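Local atomic coordinates of acetylxylan esterase (Geobacillus stearothermophilus, PDB entry 5BN1), a protein that removes acetyl groups from the xylose units of xylan and xylo-oligosaccharides, acting as a homooctameric serine esterase of the GDSL family. Residues V157-Q160 and I161-T165. The protein carries 1 engineered substitution. Numbering follows the deposited sequence.
Sequences VVKQ and IAEET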
loop_
_atom_site.group_PDB
_atom_site.type_symbol
_atom_site.label_atom_id
_atom_site.label_comp_id
_atom_site.label_asym_id
_atom_site.label_seq_id
_atom_site.Cartn_x
_atom_site.Cartn_y
_atom_site.Cartn_z
ATOM N N VAL A 157 -6.406 19.314 41.062
ATOM C CA VAL A 157 -5.177 20.041 40.810
ATOM C C VAL A 157 -5.318 21.078 39.795
ATOM O O VAL A 157 -4.896 22.215 39.898
ATOM C CB VAL A 157 -3.941 19.127 40.567
ATOM C CG1 VAL A 157 -2.802 19.889 39.926
ATOM C CG2 VAL A 157 -3.592 18.307 41.844
ATOM N N VAL A 158 -5.876 20.695 38.617
ATOM C CA VAL A 158 -6.075 21.643 37.565
ATOM C C VAL A 158 -6.891 22.904 38.020
ATOM O O VAL A 158 -6.506 24.016 37.628
ATOM C CB VAL A 158 -6.695 20.893 36.356
ATOM C CG1 VAL A 158 -6.975 21.902 35.251
ATOM C CG2 VAL A 158 -5.710 19.825 35.812
ATOM N N LYS A 159 -7.971 22.641 38.671
ATOM C CA LYS A 159 -8.998 23.626 39.143
ATOM C C LYS A 159 -8.237 24.617 40.087
ATOM O O LYS A 159 -8.304 25.845 39.876
ATOM C CB LYS A 159 -10.122 22.995 39.779
ATOM C CG LYS A 159 -11.219 24.047 40.172
ATOM C CD LYS A 159 -12.507 23.398 40.523
ATOM C CE LYS A 159 -13.657 24.473 40.538
ATOM N NZ LYS A 159 -14.858 23.758 40.927
ATOM N N GLN A 160 -7.418 24.029 40.920
ATOM C CA GLN A 160 -6.701 24.910 41.896
ATOM C C GLN A 160 -5.590 25.683 41.290
ATOM O O GLN A 160 -5.449 26.929 41.644
ATOM C CB GLN A 160 -6.359 24.036 43.084
ATOM C CG GLN A 160 -7.506 23.443 43.919
ATOM C CD GLN A 160 -8.883 24.192 44.494
ATOM O OE1 GLN A 160 -9.326 25.289 44.046
ATOM N NE2 GLN A 160 -9.648 23.439 45.403
ATOM N N ILE A 161 -4.874 25.167 40.337
ATOM C CA ILE A 161 -3.884 25.860 39.548
ATOM C C ILE A 161 -4.629 27.022 38.826
ATOM O O ILE A 161 -4.128 28.151 38.710
ATOM C CB ILE A 161 -3.003 25.022 38.653
ATOM C CG1 ILE A 161 -2.083 24.005 39.478
ATOM C CG2 ILE A 161 -2.154 25.877 37.777
ATOM C CD1 ILE A 161 -1.416 22.994 38.677
ATOM N N ALA A 162 -5.742 26.727 38.189
ATOM C CA ALA A 162 -6.413 27.764 37.421
ATOM C C ALA A 162 -6.869 28.935 38.364
ATOM O O ALA A 162 -6.741 30.071 37.991
ATOM C CB ALA A 162 -7.619 27.228 36.674
ATOM N N GLU A 163 -7.380 28.577 39.515
ATOM C CA GLU A 163 -7.877 29.599 40.553
ATOM C C GLU A 163 -6.729 30.496 40.964
ATOM O O GLU A 163 -6.799 31.754 40.860
ATOM C CB GLU A 163 -8.465 28.874 41.702
ATOM C CG GLU A 163 -9.978 28.839 41.519
ATOM C CD GLU A 163 -10.703 27.776 42.333
ATOM O OE1 GLU A 163 -11.823 27.320 41.948
ATOM O OE2 GLU A 163 -10.147 27.408 43.385
ATOM N N GLU A 164 -5.646 29.884 41.292
ATOM C CA GLU A 164 -4.423 30.603 41.707
ATOM C C GLU A 164 -3.788 31.503 40.695
ATOM O O GLU A 164 -3.294 32.591 41.049
ATOM C CB GLU A 164 -3.506 29.524 42.185
ATOM C CG GLU A 164 -2.051 29.637 42.374
ATOM C CD GLU A 164 -1.475 28.207 42.666
ATOM O OE1 GLU A 164 -2.330 27.208 42.917
ATOM O OE2 GLU A 164 -0.189 28.111 42.578
ATOM N N THR A 165 -3.855 31.136 39.420
ATOM C CA THR A 165 -3.185 31.810 38.312
ATOM C C THR A 165 -4.171 32.682 37.526
ATOM O O THR A 165 -3.760 33.272 36.536
ATOM C CB THR A 165 -2.459 30.831 37.411
ATOM O OG1 THR A 165 -3.455 29.953 36.818
ATOM C CG2 THR A 165 -1.397 30.010 38.157
#
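Val157 and Ile161 sit one helical turn apart on helix 146-165, and their side chains run side by side. CG1 of Val157 meets CD1 of Ile161 at 3.6 Å. In Val157, CG1 lies anti to the backbone N (chi1 164°), beside its own carbonyl carbon and facing the next turn. CG1 of Ile161 also rests against the carbonyl of Val157, 3.4 Å from its O. On the neighbouring face, the methyl of Ala162 packs against the carbonyl O atoms of Val158 and Lys159.

Backbone bonds of the i to i+4 kind join the two turns. Ile161 N donates to Val157 O, Ala162 N to Val158 O, Glu163 N to Lys159 O and Glu164 N to Gln160 O, all at 2.9 to 3.0 Å. Ile161 O accepts twice from Thr165. Thr165 N comes within 3.1 Å of Ile161 O, while Thr165 OG1 folds back to 2.7 Å from the same Ile161 O. The two donors approach opposite faces of the carbonyl plane. Thr165 OG1 is also hydrogen-bonded to Ser167 OG.

On the outer face the extended chain of Lys159 passes obliquely by Glu163. Lys159 CE is 3.7 Å from Glu163 OE1, but Lys159 NZ stays 4.8 Å from that oxygen. The charges can attract without a direct bond. Glu164 makes its salt bridge with Arg118 of helix 110-124.

The helix is the crossover of a beta-alpha-beta unit between strands 130-134 and 168-170. Val158, Ile161 and Ala162 face the sheet at Leu133, and Val157 and Glu164 meet helix 110-124. The chemistry is that of an amphipathic helix: Lys159 and Glu163 lie on the exposed side, though Lys159 also touches Phe169, and Thr165 ties its backbone N and hydroxyl to Ile161 O.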